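Local coordinates for putative fimbrium tip subunit Fim1C (Bacteroides ovatus, PDB 4EPS), which probably forms part of the tip of a fimbrium, a cell-surface filament of the kind that mediates adhesion and biofilm formation, at residues Pro303-Leu308 against Thr320-Leu325; Thr169-Thr174 against Lys262-His267. All blocks are in the same frame, centred on the assembly; numbering follows the deposited sequence.

Contact 1 of 2, residues Pro303-Leu308 against Thr320-Leu325; sequences PMPSVL and TNDALL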
# COMPACT_ATOMS: atom_id res chain seq x y z
N PRO A 303 -12.00 -16.78 -5.93
CA PRO A 303 -12.56 -18.08 -5.50
C PRO A 303 -13.27 -18.86 -6.61
O PRO A 303 -13.97 -19.84 -6.31
CB PRO A 303 -13.56 -17.67 -4.43
CG PRO A 303 -14.09 -16.33 -4.93
CD PRO A 303 -12.97 -15.68 -5.71
N MSE A 304 -13.13 -18.42 -7.87
CA MSE A 304 -13.78 -19.14 -8.97
C MSE A 304 -13.12 -20.50 -9.15
O MSE A 304 -11.89 -20.59 -9.18
CB MSE A 304 -13.76 -18.32 -10.25
CG MSE A 304 -14.82 -17.26 -10.24
SE MSE A 304 -14.35 -15.79 -11.36
CE MSE A 304 -15.62 -14.53 -10.70
N PRO A 305 -13.93 -21.59 -9.22
CA PRO A 305 -13.32 -22.93 -9.33
C PRO A 305 -12.51 -23.13 -10.63
O PRO A 305 -11.49 -23.84 -10.61
CB PRO A 305 -14.52 -23.89 -9.24
CG PRO A 305 -15.70 -23.09 -9.61
CD PRO A 305 -15.41 -21.67 -9.18
N SER A 306 -12.90 -22.48 -11.73
CA SER A 306 -12.14 -22.63 -12.99
C SER A 306 -10.77 -21.91 -12.91
O SER A 306 -9.90 -22.15 -13.74
CB SER A 306 -12.95 -22.13 -14.19
OG SER A 306 -13.25 -20.75 -14.10
N VAL A 307 -10.59 -21.04 -11.91
CA VAL A 307 -9.33 -20.34 -11.65
C VAL A 307 -8.56 -21.16 -10.60
O VAL A 307 -7.44 -21.63 -10.87
CB VAL A 307 -9.56 -18.84 -11.25
CG1 VAL A 307 -8.24 -18.16 -10.85
CG2 VAL A 307 -10.23 -18.06 -12.38
N LEU A 308 -9.17 -21.39 -9.41
CA LEU A 308 -8.52 -22.17 -8.35
C LEU A 308 -8.02 -23.52 -8.81
O LEU A 308 -6.95 -23.95 -8.39
CB LEU A 308 -9.50 -22.42 -7.18
CG LEU A 308 -9.76 -21.27 -6.22
CD1 LEU A 308 -10.94 -21.62 -5.28
CD2 LEU A 308 -8.51 -20.97 -5.38
N THR A 320 -16.93 -23.15 -18.90
CA THR A 320 -18.24 -23.67 -19.31
C THR A 320 -19.12 -24.06 -18.10
O THR A 320 -20.31 -23.76 -18.10
CB THR A 320 -18.08 -24.86 -20.28
OG1 THR A 320 -17.16 -24.50 -21.31
CG2 THR A 320 -19.40 -25.31 -20.88
N ASN A 321 -18.54 -24.73 -17.08
CA ASN A 321 -19.35 -25.14 -15.94
C ASN A 321 -19.08 -24.30 -14.66
O ASN A 321 -19.32 -24.80 -13.56
CB ASN A 321 -19.17 -26.65 -15.67
CG ASN A 321 -17.77 -27.10 -15.31
OD1 ASN A 321 -16.83 -26.32 -15.23
ND2 ASN A 321 -17.62 -28.39 -15.08
N ASP A 322 -18.60 -23.04 -14.80
CA ASP A 322 -18.31 -22.14 -13.66
C ASP A 322 -19.43 -21.09 -13.53
O ASP A 322 -19.37 -20.02 -14.14
CB ASP A 322 -16.92 -21.48 -13.77
CG ASP A 322 -16.40 -20.80 -12.50
OD1 ASP A 322 -17.24 -20.35 -11.67
OD2 ASP A 322 -15.17 -20.59 -12.39
N ALA A 323 -20.44 -21.39 -12.70
CA ALA A 323 -21.60 -20.54 -12.44
C ALA A 323 -21.22 -19.21 -11.79
O ALA A 323 -21.86 -18.19 -12.07
CB ALA A 323 -22.61 -21.27 -11.57
N LEU A 324 -20.19 -19.21 -10.91
CA LEU A 324 -19.72 -18.01 -10.24
C LEU A 324 -19.11 -17.03 -11.25
O LEU A 324 -19.40 -15.84 -11.20
CB LEU A 324 -18.70 -18.38 -9.13
CG LEU A 324 -18.05 -17.23 -8.33
CD1 LEU A 324 -19.09 -16.25 -7.78
CD2 LEU A 324 -17.19 -17.79 -7.17
N LEU A 325 -18.23 -17.53 -12.15
CA LEU A 325 -17.59 -16.71 -13.19
C LEU A 325 -18.66 -16.14 -14.12
O LEU A 325 -18.61 -14.96 -14.49
CB LEU A 325 -16.58 -17.57 -13.99
CG LEU A 325 -15.94 -16.94 -15.26
CD1 LEU A 325 -15.15 -15.66 -14.93
CD2 LEU A 325 -15.00 -17.93 -15.93
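Asp322 OD2 is gripped twice by Ser306, once from the hydroxyl and once from the backbone. Ser306 OG donates to OD2 over 2.6 Å, and OD2 receives it on its anti lone pair, away from the other carboxylate oxygen. The amide is turned differently: Ser306 N reaches OD2 at 3.0 Å from above the carboxylate plane, 45° out of it. Ser306 can offer both donors together because its OG lies between backbone N and carbonyl carbon (chi1 63°). The other oxygen serves its own helix. Asp322 is the N-cap of helix 323-327, and OD1 accepts from Leu325 N at 3.0 Å, again above the carboxylate plane. CG of Asp322, anti to the backbone N (chi1 -167°), sends one oxygen back to this helix and the other across to helix 305-308. Pro305 and Asp322 approach head-on, the ring carbon CD of Pro305 lying 3.4 Å from Asp322 OD1.

Beside these bonds lies an apolar patch. Met304, a selenomethionine at the N-cap position of helix 305-308, runs extended beyond CG in the conformer given, one of two deposited, and crosses both leucines at about a right angle. In that conformer its CG rests 3.8 Å from Leu324 CG, and SE meets Leu325 CD1 at 3.7 Å. Pro303 CG adds a looser touch on Leu324 CD2. Outside the two segments, Val332 packs on Met304 and Tyr390 of helix 389-403 on Leu324.

One carboxylate thus caps its own helix and ties it to the first turn of another; three N-H or O-H donors around a buried group would probably favour its charged form.

Contact 2 of 2, residues Thr169-Thr174 against Lys262-His267; sequences TRYIFT and KEVTHH. With SO4 (sulfate ion), chain F.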
# COMPACT_ATOMS: atom_id res chain seq x y z
N THR A 169 -16.71 4.88 -2.92
CA THR A 169 -15.28 4.68 -2.71
C THR A 169 -14.78 3.47 -3.48
O THR A 169 -15.19 2.35 -3.22
CB THR A 169 -14.97 4.49 -1.22
OG1 THR A 169 -15.46 5.60 -0.50
CG2 THR A 169 -13.42 4.34 -0.94
N ARG A 170 -13.88 3.71 -4.42
CA ARG A 170 -13.23 2.59 -5.09
C ARG A 170 -12.13 2.06 -4.15
O ARG A 170 -11.35 2.85 -3.61
CB ARG A 170 -12.65 3.01 -6.44
CG ARG A 170 -11.75 1.92 -7.02
CD ARG A 170 -11.02 2.37 -8.24
NE ARG A 170 -10.33 1.24 -8.86
CZ ARG A 170 -9.53 1.35 -9.91
NH1 ARG A 170 -9.27 2.55 -10.43
NH2 ARG A 170 -8.95 0.28 -10.43
N TYR A 171 -12.09 0.75 -3.95
CA TYR A 171 -11.02 0.11 -3.19
C TYR A 171 -10.08 -0.56 -4.16
O TYR A 171 -10.50 -1.38 -4.97
CB TYR A 171 -11.55 -0.94 -2.19
CG TYR A 171 -12.14 -0.35 -0.94
CD1 TYR A 171 -13.41 0.21 -0.94
CD2 TYR A 171 -11.41 -0.33 0.25
CE1 TYR A 171 -13.95 0.79 0.20
CE2 TYR A 171 -11.94 0.25 1.40
CZ TYR A 171 -13.22 0.79 1.37
OH TYR A 171 -13.77 1.38 2.48
N ILE A 172 -8.81 -0.20 -4.11
CA ILE A 172 -7.77 -0.92 -4.85
C ILE A 172 -7.19 -1.88 -3.80
O ILE A 172 -6.42 -1.45 -2.94
CB ILE A 172 -6.72 0.03 -5.49
CG1 ILE A 172 -7.40 0.96 -6.55
CG2 ILE A 172 -5.54 -0.77 -6.09
CD1 ILE A 172 -6.66 2.30 -6.79
N PHE A 173 -7.61 -3.13 -3.83
CA PHE A 173 -7.13 -4.12 -2.86
C PHE A 173 -5.75 -4.59 -3.24
O PHE A 173 -5.50 -4.89 -4.42
CB PHE A 173 -8.09 -5.30 -2.75
CG PHE A 173 -9.41 -4.92 -2.13
CD1 PHE A 173 -9.46 -4.32 -0.88
CD2 PHE A 173 -10.61 -5.19 -2.79
CE1 PHE A 173 -10.69 -3.99 -0.30
CE2 PHE A 173 -11.84 -4.90 -2.18
CZ PHE A 173 -11.87 -4.31 -0.95
N THR A 174 -4.84 -4.61 -2.25
CA THR A 174 -3.45 -4.99 -2.48
C THR A 174 -2.99 -6.07 -1.52
O THR A 174 -3.69 -6.39 -0.56
CB THR A 174 -2.51 -3.77 -2.30
OG1 THR A 174 -2.46 -3.43 -0.90
CG2 THR A 174 -2.90 -2.56 -3.17
N LYS A 262 -14.45 8.70 -4.77
CA LYS A 262 -13.05 8.82 -4.35
C LYS A 262 -12.41 7.43 -4.42
O LYS A 262 -13.13 6.44 -4.53
CB LYS A 262 -12.91 9.45 -2.95
CG LYS A 262 -13.22 8.49 -1.79
CD LYS A 262 -13.03 9.19 -0.45
CE LYS A 262 -12.88 8.23 0.71
NZ LYS A 262 -14.13 7.46 0.97
N GLU A 263 -11.06 7.37 -4.40
CA GLU A 263 -10.36 6.08 -4.47
C GLU A 263 -9.43 5.91 -3.29
O GLU A 263 -8.79 6.87 -2.85
CB GLU A 263 -9.51 5.99 -5.77
CG GLU A 263 -10.28 6.17 -7.07
CD GLU A 263 -9.53 5.77 -8.34
OE1 GLU A 263 -8.30 5.56 -8.26
OE2 GLU A 263 -10.19 5.59 -9.39
N VAL A 264 -9.35 4.68 -2.76
CA VAL A 264 -8.44 4.35 -1.67
C VAL A 264 -7.71 3.03 -1.98
O VAL A 264 -8.14 2.26 -2.83
CB VAL A 264 -9.14 4.23 -0.26
CG1 VAL A 264 -9.87 5.52 0.14
CG2 VAL A 264 -10.07 3.02 -0.18
N THR A 265 -6.64 2.78 -1.26
CA THR A 265 -5.95 1.49 -1.38
C THR A 265 -6.06 0.78 -0.05
O THR A 265 -6.13 1.42 1.00
CB THR A 265 -4.48 1.60 -1.84
OG1 THR A 265 -3.73 2.36 -0.89
CG2 THR A 265 -4.34 2.12 -3.26
N HIS A 266 -6.11 -0.55 -0.09
CA HIS A 266 -6.27 -1.29 1.15
C HIS A 266 -5.62 -2.66 1.06
O HIS A 266 -5.93 -3.43 0.15
CB HIS A 266 -7.77 -1.44 1.51
CG HIS A 266 -8.00 -2.24 2.76
ND1 HIS A 266 -7.75 -1.71 4.03
CD2 HIS A 266 -8.38 -3.54 2.90
CE1 HIS A 266 -8.00 -2.69 4.90
NE2 HIS A 266 -8.37 -3.82 4.27
N HIS A 267 -4.79 -2.98 2.04
CA HIS A 267 -4.20 -4.33 2.17
C HIS A 267 -5.29 -5.29 2.64
O HIS A 267 -5.67 -5.27 3.81
CB HIS A 267 -3.00 -4.35 3.13
CG HIS A 267 -2.42 -5.74 3.35
ND1 HIS A 267 -1.62 -6.01 4.44
CD2 HIS A 267 -2.49 -6.85 2.57
CE1 HIS A 267 -1.26 -7.29 4.33
NE2 HIS A 267 -1.77 -7.84 3.23
S SO4 F . 0.03 -10.87 2.36
O1 SO4 F . -0.60 -10.49 3.62
O2 SO4 F . 1.47 -10.89 2.58
O3 SO4 F . -0.43 -12.20 2.01
O4 SO4 F . -0.22 -9.94 1.32
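The Tyr171 ring carries Val264 CG2 over one face, a CH-pi contact 3.8 Å from the ring centroid, while His266 CB sits at its edge. Tyr171 CB in turn lies over a face of the Phe173 ring, whose edge meets His266 O in plane. On the opposite side of the sheet the Arg170 guanidinium has Ile172 CG1 over one face and Glu263 OE2 at its edge. The salt bridge includes only a weak hydrogen bond, Arg170 NH1 to Glu263 OE2 at 3.3 Å, with the guanidinium and carboxylate planes 85° apart; OE2 also bonds Tyr261 OH.

Five backbone hydrogen bonds join the strands in parallel register, from Arg170 N to Lys262 O through Thr174 N to His266 O. Lys262, bent at its last torsion (chi4 -67°), brings NZ to Thr169 OG1 at 2.7 Å, a hydroxyl that also bonds a glycerol. A valine in place of Thr169 would probably leave the Lys262 ammonium without this acceptor and free to swing.

His267 NE2 donates to sulfate O1 (2.9 Å), at the ring edge, and more weakly to O4. The ion, like the glycerol probably from the crystallisation liquor, is also bonded by Ala176 N and by Ser282 and Asn284 of the second subunit. At this interface His267 ND1 is hydrogen-bonded to ND1 of His267 of the second subunit, the rings about perpendicular, and His266 ND1 to Glu177 of that subunit. Within this fimbrillin-like chain, strand 187-190 pairs antiparallel with strand 148-174, and Val280 of strand 280-281 packs on Phe173 and His266.

The two contacts share no helix or strand: their centres are 25 Å apart and their nearest atoms about 11 Å, and along the chain contact 2 closes before contact 1 opens. Contact 1 is buried and local, joining two short helices across an 11-residue connection by side-chain capping and apolar packing. Contact 2 brings together strands 88 residues apart, relies on a regular backbone ladder, and is only partly buried, with charged groups toward one end and histidines at the other. Another subunit touches contact 2, through Thr265, His266 and His267, and none touches contact 1, where the buried Asp322 carboxylate is satisfied within the chain.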